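Local coordinates for citrate lyase subunit beta-like protein (Mycobacterium tuberculosis H37Rv, PDB 6CHU) that is a magnesium-dependent lyase of the HpcH/HpaI aldolase family that works in itaconate dissimilation and leucine catabolism, at residues R12-G17 against P66-V71; V71-N74 against D80-R83. All blocks are in the same frame, centred on the assembly; numbering follows the deposited sequence. Where two conformers were deposited one is given.

Interaction 1: R12-G17 against P66-V71; sequences RAAGPG and PERTVV
The methyl group of Ala14 sits over one face of the Arg68 guanidinium, displaced toward its rim, with Ala14 CB 3.5 Å from Arg68 NE. The same methyl also rests on the last methylene of the arginine, Ala14 CB to Arg68 CD being 3.7 Å, so the touch covers the NE side of the group rather than its centre. Ala13 adds a looser, oblique approach from its CB to Arg68 NH2 at 4.2 Å. The arginine side chain sets off to one side of the alanines, and the turn at chi2 (-63°) helps bring its far end onto them. On its own segment, Arg68 NH1 donates to Glu67 O at 3.1 Å, with the acceptor close to the guanidinium plane and the donor 51° above the carbonyl plane. That bond helps set the rotation of the group while its face meets the alanine. Between the two loops runs strand 38-42: Ala14 also touches Val38, and the Arg68 backbone bonds to Val39. A small contact at the surface, it joins the loop leading into strand 17-22 to the one leading into strand 69-72, at the N-terminal rim of a TIM barrel's parallel strands.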
ATOM      1  N   ARG A  12      21.599  15.842   1.461  1.00 41.36           N
ATOM      2  CA  ARG A  12      21.753  15.033   2.667  1.00 46.88           C
ATOM      3  C   ARG A  12      22.639  15.714   3.700  1.00 47.01           C
ATOM      4  O   ARG A  12      22.482  15.469   4.901  1.00 48.16           O
ATOM      5  CB  ARG A  12      22.308  13.654   2.313  1.00 50.55           C
ATOM      6  CG  ARG A  12      21.268  12.747   1.701  1.00 51.15           C
ATOM      7  CD  ARG A  12      21.839  11.429   1.226  1.00 50.59           C
ATOM      8  NE  ARG A  12      20.789  10.620   0.617  1.00 53.10           N
ATOM      9  CZ  ARG A  12      20.464  10.663  -0.673  1.00 53.94           C
ATOM     10  NH1 ARG A  12      21.115  11.474  -1.499  1.00 52.41           N
ATOM     11  NH2 ARG A  12      19.491   9.894  -1.139  1.00 49.04           N
ATOM     12  N   ALA A  13      23.562  16.575   3.265  1.00 46.95           N
ATOM     13  CA  ALA A  13      24.398  17.289   4.223  1.00 47.86           C
ATOM     14  C   ALA A  13      23.602  18.327   5.001  1.00 46.43           C
ATOM     15  O   ALA A  13      23.946  18.637   6.146  1.00 45.75           O
ATOM     16  CB  ALA A  13      25.579  17.955   3.515  1.00 45.02           C
ATOM     17  N   ALA A  14      22.552  18.880   4.402  1.00 45.52           N
ATOM     18  CA  ALA A  14      21.727  19.836   5.121  1.00 46.33           C
ATOM     19  C   ALA A  14      20.813  19.106   6.101  1.00 44.28           C
ATOM     20  O   ALA A  14      20.517  17.917   5.954  1.00 45.27           O
ATOM     21  CB  ALA A  14      20.903  20.682   4.149  1.00 41.46           C
ATOM     22  N   GLY A  15      20.369  19.837   7.120  1.00 44.43           N
ATOM     23  CA  GLY A  15      19.517  19.268   8.120  1.00 38.62           C
ATOM     24  C   GLY A  15      18.150  18.896   7.571  1.00 33.65           C
ATOM     25  O   GLY A  15      17.856  19.065   6.376  1.00 32.58           O
ATOM     26  N   PRO A  16      17.295  18.383   8.452  1.00 28.11           N
ATOM     27  CA  PRO A  16      15.981  17.884   8.031  1.00 27.42           C
ATOM     28  C   PRO A  16      14.885  18.935   7.965  1.00 27.02           C
ATOM     29  O   PRO A  16      13.761  18.596   7.583  1.00 25.74           O
ATOM     30  CB  PRO A  16      15.667  16.854   9.128  1.00 28.95           C
ATOM     31  CG  PRO A  16      16.288  17.461  10.367  1.00 32.52           C
ATOM     32  CD  PRO A  16      17.533  18.187   9.895  1.00 31.50           C
ATOM     33  N   GLY A  17      15.164  20.184   8.332  1.00 26.21           N
ATOM     34  CA  GLY A  17      14.105  21.170   8.409  1.00 26.34           C
ATOM     35  C   GLY A  17      14.042  22.038   7.175  1.00 23.05           C
ATOM     36  O   GLY A  17      14.823  22.981   7.030  1.00 27.20           O
ATOM     37  N   PRO A  66      22.320  28.901  -3.341  1.00 31.82           N
ATOM     38  CA  PRO A  66      21.805  27.779  -4.138  1.00 30.76           C
ATOM     39  C   PRO A  66      22.198  26.411  -3.604  1.00 28.92           C
ATOM     40  O   PRO A  66      21.588  25.422  -4.013  1.00 31.94           O
ATOM     41  CB  PRO A  66      22.398  28.032  -5.532  1.00 34.76           C
ATOM     42  CG  PRO A  66      23.627  28.796  -5.273  1.00 32.96           C
ATOM     43  CD  PRO A  66      23.342  29.669  -4.075  1.00 32.92           C
ATOM     44  N   GLU A  67      23.180  26.319  -2.699  1.00 33.10           N
ATOM     45  CA  GLU A  67      23.469  25.042  -2.046  1.00 32.00           C
ATOM     46  C   GLU A  67      22.394  24.646  -1.039  1.00 31.69           C
ATOM     47  O   GLU A  67      22.362  23.487  -0.611  1.00 34.31           O
ATOM     48  CB  GLU A  67      24.828  25.103  -1.335  1.00 34.42           C
ATOM     49  CG  GLU A  67      25.994  25.510  -2.228  1.00 46.99           C
ATOM     50  CD  GLU A  67      26.159  24.594  -3.427  1.00 58.85           C
ATOM     51  OE1 GLU A  67      25.832  23.392  -3.318  1.00 59.59           O
ATOM     52  OE2 GLU A  67      26.618  25.080  -4.484  1.00 62.09           O
ATOM     53  N   ARG A  68      21.511  25.570  -0.664  1.00 30.65           N
ATOM     54  CA  ARG A  68      20.538  25.325   0.394  1.00 29.23           C
ATOM     55  C   ARG A  68      19.152  25.833   0.024  1.00 30.05           C
ATOM     56  O   ARG A  68      18.329  26.068   0.917  1.00 28.71           O
ATOM     57  CB  ARG A  68      21.004  25.979   1.702  1.00 35.60           C
ATOM     58  CG  ARG A  68      22.253  25.356   2.290  1.00 44.69           C
ATOM     59  CD  ARG A  68      22.003  23.901   2.671  1.00 55.41           C
ATOM     60  NE  ARG A  68      23.104  23.337   3.447  1.00 66.15           N
ATOM     61  CZ  ARG A  68      24.057  22.558   2.942  1.00 75.41           C
ATOM     62  NH1 ARG A  68      24.044  22.243   1.653  1.00 75.00           N
ATOM     63  NH2 ARG A  68      25.021  22.092   3.725  1.00 79.05           N
ATOM     64  N   THR A  69      18.881  26.014  -1.269  1.00 26.09           N
ATOM     65  CA  THR A  69      17.606  26.547  -1.725  1.00 22.97           C
ATOM     66  C   THR A  69      17.130  25.765  -2.938  1.00 25.66           C
ATOM     67  O   THR A  69      17.902  25.503  -3.862  1.00 27.31           O
ATOM     68  CB  THR A  69      17.716  28.037  -2.076  1.00 29.18           C
ATOM     69  OG1 THR A  69      18.381  28.721  -1.009  1.00 29.94           O
ATOM     70  CG2 THR A  69      16.325  28.648  -2.250  1.00 27.84           C
ATOM     71  N   VAL A  70      15.837  25.419  -2.917  0.50 22.79           N
ATOM     72  CA  VAL A  70      15.107  24.699  -3.958  0.50 23.35           C
ATOM     73  C   VAL A  70      13.931  25.569  -4.391  0.50 25.27           C
ATOM     74  O   VAL A  70      13.383  26.326  -3.587  0.50 25.57           O
ATOM     75  CB  VAL A  70      14.627  23.319  -3.433  0.50 22.02           C
ATOM     76  CG1 VAL A  70      13.681  22.624  -4.418  0.50 20.57           C
ATOM     77  CG2 VAL A  70      15.820  22.428  -3.116  0.50 25.11           C
ATOM     78  N   VAL A  71      13.544  25.483  -5.665  1.00 22.50           N
ATOM     79  CA  VAL A  71      12.450  26.300  -6.190  1.00 23.31           C
ATOM     80  C   VAL A  71      11.297  25.382  -6.567  1.00 22.37           C
ATOM     81  O   VAL A  71      11.463  24.491  -7.410  1.00 22.74           O
ATOM     82  CB  VAL A  71      12.898  27.151  -7.393  1.00 23.21           C
ATOM     83  CG1 VAL A  71      11.743  28.002  -7.915  1.00 23.05           C
ATOM     84  CG2 VAL A  71      14.088  28.051  -7.006  1.00 23.18           C
TER

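Interaction 2: V71-N74 against D80-R83; sequences VRIN and DQAR. With ACT (acetate ion), chain E; ACT (acetate ion), chain F.
Asn74, just beyond strand 69-72, and Gln81, in the first turn of helix 79-89, bring their CA atoms within 4.6 Å where the chain turns from strand to helix in a beta-alpha-beta unit of the TIM barrel. Gln81 NE2 donates to the backbone oxygen Asn74 O at 3.0 Å, the N-H...O angle being 151°, with the acceptor near the plane of the glutamine amide. With CG anti to the backbone N (chi1 -163°) and the chain extended beyond it, Gln81 reaches the end of the strand segment, where its CG packs against Ile73 CD1 at 3.8 Å. On the other flank, Asp80 CB meets the Asn74 amide at its carbon, CG, 3.6 Å away. The polar ends of both residues turn to other partners: Asn74 ND2 bonds to Asp84 OD2 and Leu43 O, while Asp80 OD1 makes a salt bridge with Arg56. Arg72, a substrate-binding residue, points the other way into the active site; Asp42 pairs with its NE, and two acetates lie at its guanidinium edge, in plane. Arg72 NH1 donates to OXT of the chain F acetate at 2.9 Å, and NH2 to OXT of the chain E acetate at 2.7 Å, almost straight at 174°.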
ATOM      1  N   VAL A  71      13.544  25.483  -5.665  1.00 22.50           N
ATOM      2  CA  VAL A  71      12.450  26.300  -6.190  1.00 23.31           C
ATOM      3  C   VAL A  71      11.297  25.382  -6.567  1.00 22.37           C
ATOM      4  O   VAL A  71      11.463  24.491  -7.410  1.00 22.74           O
ATOM      5  CB  VAL A  71      12.898  27.151  -7.393  1.00 23.21           C
ATOM      6  CG1 VAL A  71      11.743  28.002  -7.915  1.00 23.05           C
ATOM      7  CG2 VAL A  71      14.088  28.051  -7.006  1.00 23.18           C
ATOM      8  N   ARG A  72      10.129  25.585  -5.946  1.00 22.22           N
ATOM      9  CA  ARG A  72       8.939  24.860  -6.378  1.00 18.22           C
ATOM     10  C   ARG A  72       8.313  25.584  -7.561  1.00 21.05           C
ATOM     11  O   ARG A  72       7.885  26.741  -7.443  1.00 22.40           O
ATOM     12  CB  ARG A  72       7.910  24.681  -5.260  1.00 21.32           C
ATOM     13  CG  ARG A  72       6.709  23.846  -5.781  1.00 21.77           C
ATOM     14  CD  ARG A  72       5.819  23.256  -4.688  1.00 19.80           C
ATOM     15  NE  ARG A  72       4.982  24.258  -4.029  1.00 18.74           N
ATOM     16  CZ  ARG A  72       3.957  23.946  -3.233  1.00 18.52           C
ATOM     17  NH1 ARG A  72       3.664  22.667  -3.025  1.00 19.82           N
ATOM     18  NH2 ARG A  72       3.229  24.897  -2.649  1.00 22.46           N
ATOM     19  N   ILE A  73       8.299  24.911  -8.713  1.00 22.14           N
ATOM     20  CA  ILE A  73       7.707  25.451  -9.927  1.00 20.08           C
ATOM     21  C   ILE A  73       6.258  24.992 -10.006  1.00 20.83           C
ATOM     22  O   ILE A  73       5.755  24.341  -9.089  1.00 22.23           O
ATOM     23  CB  ILE A  73       8.506  25.026 -11.175  1.00 19.18           C
ATOM     24  CG1 ILE A  73       8.486  23.502 -11.342  1.00 22.05           C
ATOM     25  CG2 ILE A  73       9.948  25.546 -11.080  1.00 20.35           C
ATOM     26  CD1 ILE A  73       9.340  22.976 -12.538  1.00 18.64           C
ATOM     27  N   ASN A  74       5.578  25.343 -11.087  1.00 23.16           N
ATOM     28  CA  ASN A  74       4.194  24.954 -11.279  1.00 24.17           C
ATOM     29  C   ASN A  74       4.120  23.629 -12.037  1.00 24.53           C
ATOM     30  O   ASN A  74       5.132  23.079 -12.485  1.00 21.76           O
ATOM     31  CB  ASN A  74       3.442  26.089 -11.978  1.00 23.58           C
ATOM     32  CG  ASN A  74       3.135  27.238 -11.022  1.00 28.22           C
ATOM     33  OD1 ASN A  74       2.115  27.221 -10.337  1.00 24.01           O
ATOM     34  ND2 ASN A  74       4.040  28.214 -10.936  1.00 22.53           N
ATOM     35  N   ASP A  80       2.170  28.493 -16.516  1.00 30.47           N
ATOM     36  CA  ASP A  80       2.969  28.992 -15.401  1.00 30.27           C
ATOM     37  C   ASP A  80       4.321  28.300 -15.333  1.00 25.11           C
ATOM     38  O   ASP A  80       5.346  28.955 -15.111  1.00 26.08           O
ATOM     39  CB  ASP A  80       2.224  28.822 -14.079  1.00 24.86           C
ATOM     40  CG  ASP A  80       1.259  29.958 -13.804  1.00 32.29           C
ATOM     41  OD1 ASP A  80       1.583  31.132 -14.108  1.00 28.84           O
ATOM     42  OD2 ASP A  80       0.167  29.660 -13.281  1.00 31.51           O
ATOM     43  N   GLN A  81       4.352  26.978 -15.523  1.00 28.26           N
ATOM     44  CA  GLN A  81       5.638  26.288 -15.457  1.00 28.33           C
ATOM     45  C   GLN A  81       6.589  26.797 -16.532  1.00 23.33           C
ATOM     46  O   GLN A  81       7.792  26.963 -16.281  1.00 23.73           O
ATOM     47  CB  GLN A  81       5.466  24.773 -15.581  1.00 23.07           C
ATOM     48  CG  GLN A  81       6.722  24.045 -15.092  1.00 23.88           C
ATOM     49  CD  GLN A  81       6.843  22.636 -15.623  1.00 25.09           C
ATOM     50  OE1 GLN A  81       7.217  22.433 -16.775  1.00 26.65           O
ATOM     51  NE2 GLN A  81       6.523  21.649 -14.782  1.00 22.50           N
ATOM     52  N   ALA A  82       6.069  27.068 -17.733  1.00 24.03           N
ATOM     53  CA  ALA A  82       6.919  27.607 -18.788  1.00 26.71           C
ATOM     54  C   ALA A  82       7.504  28.950 -18.380  1.00 28.36           C
ATOM     55  O   ALA A  82       8.697  29.209 -18.587  1.00 25.83           O
ATOM     56  CB  ALA A  82       6.125  27.735 -20.091  1.00 31.35           C
ATOM     57  N   ARG A  83       6.678  29.814 -17.780  1.00 27.53           N
ATOM     58  CA  ARG A  83       7.171  31.093 -17.281  1.00 29.06           C
ATOM     59  C   ARG A  83       8.190  30.896 -16.163  1.00 27.12           C
ATOM     60  O   ARG A  83       9.198  31.610 -16.108  1.00 25.86           O
ATOM     61  CB  ARG A  83       6.003  31.953 -16.797  1.00 29.65           C
ATOM     62  CG  ARG A  83       4.918  32.215 -17.843  1.00 30.26           C
ATOM     63  CD  ARG A  83       5.406  33.082 -18.994  1.00 43.29           C
ATOM     64  NE  ARG A  83       6.127  32.332 -20.022  1.00 50.40           N
ATOM     65  CZ  ARG A  83       5.544  31.565 -20.943  1.00 47.98           C
ATOM     66  NH1 ARG A  83       4.225  31.430 -20.959  1.00 44.36           N
ATOM     67  NH2 ARG A  83       6.284  30.928 -21.844  1.00 41.09           N
TER
HETATM   68  C   ACT E 304       1.429  24.620   0.275  1.00 35.66           C
HETATM   69  O   ACT E 304       0.726  24.316   1.276  1.00 44.37           O
HETATM   70  OXT ACT E 304       1.269  24.273  -0.917  1.00 24.47           O
HETATM   71  CH3 ACT E 304       2.660  25.553   0.573  1.00 36.52           C
HETATM   72  C   ACT F 305       2.057  20.401  -0.691  1.00 23.12           C
HETATM   73  O   ACT F 305       1.581  19.359  -0.159  1.00 23.75           O
HETATM   74  OXT ACT F 305       1.715  20.957  -1.780  1.00 21.90           O
HETATM   75  CH3 ACT F 305       3.190  21.112   0.099  1.00 23.92           C

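In the fold
Both contacts draw on strand 69-72 and share Val71, yet they sit at its two ends, their centres about 19 Å apart. Interaction 1 is a surface contact on the N-terminal side of the barrel, away from the annotated sites, and links two loops that precede different strands; it rests on van der Waals packing of alanine methyls on a charged guanidinium. Interaction 2 is mostly buried, links this strand to the helix that follows it, and adds a side-chain-to-backbone hydrogen bond to its packing. It also lies beside the active site: the Asn74 side chain is about 10 Å from the magnesium ion. The arginines differ accordingly, Arg68 offering a face to alanine and Arg72 its edge to acetate.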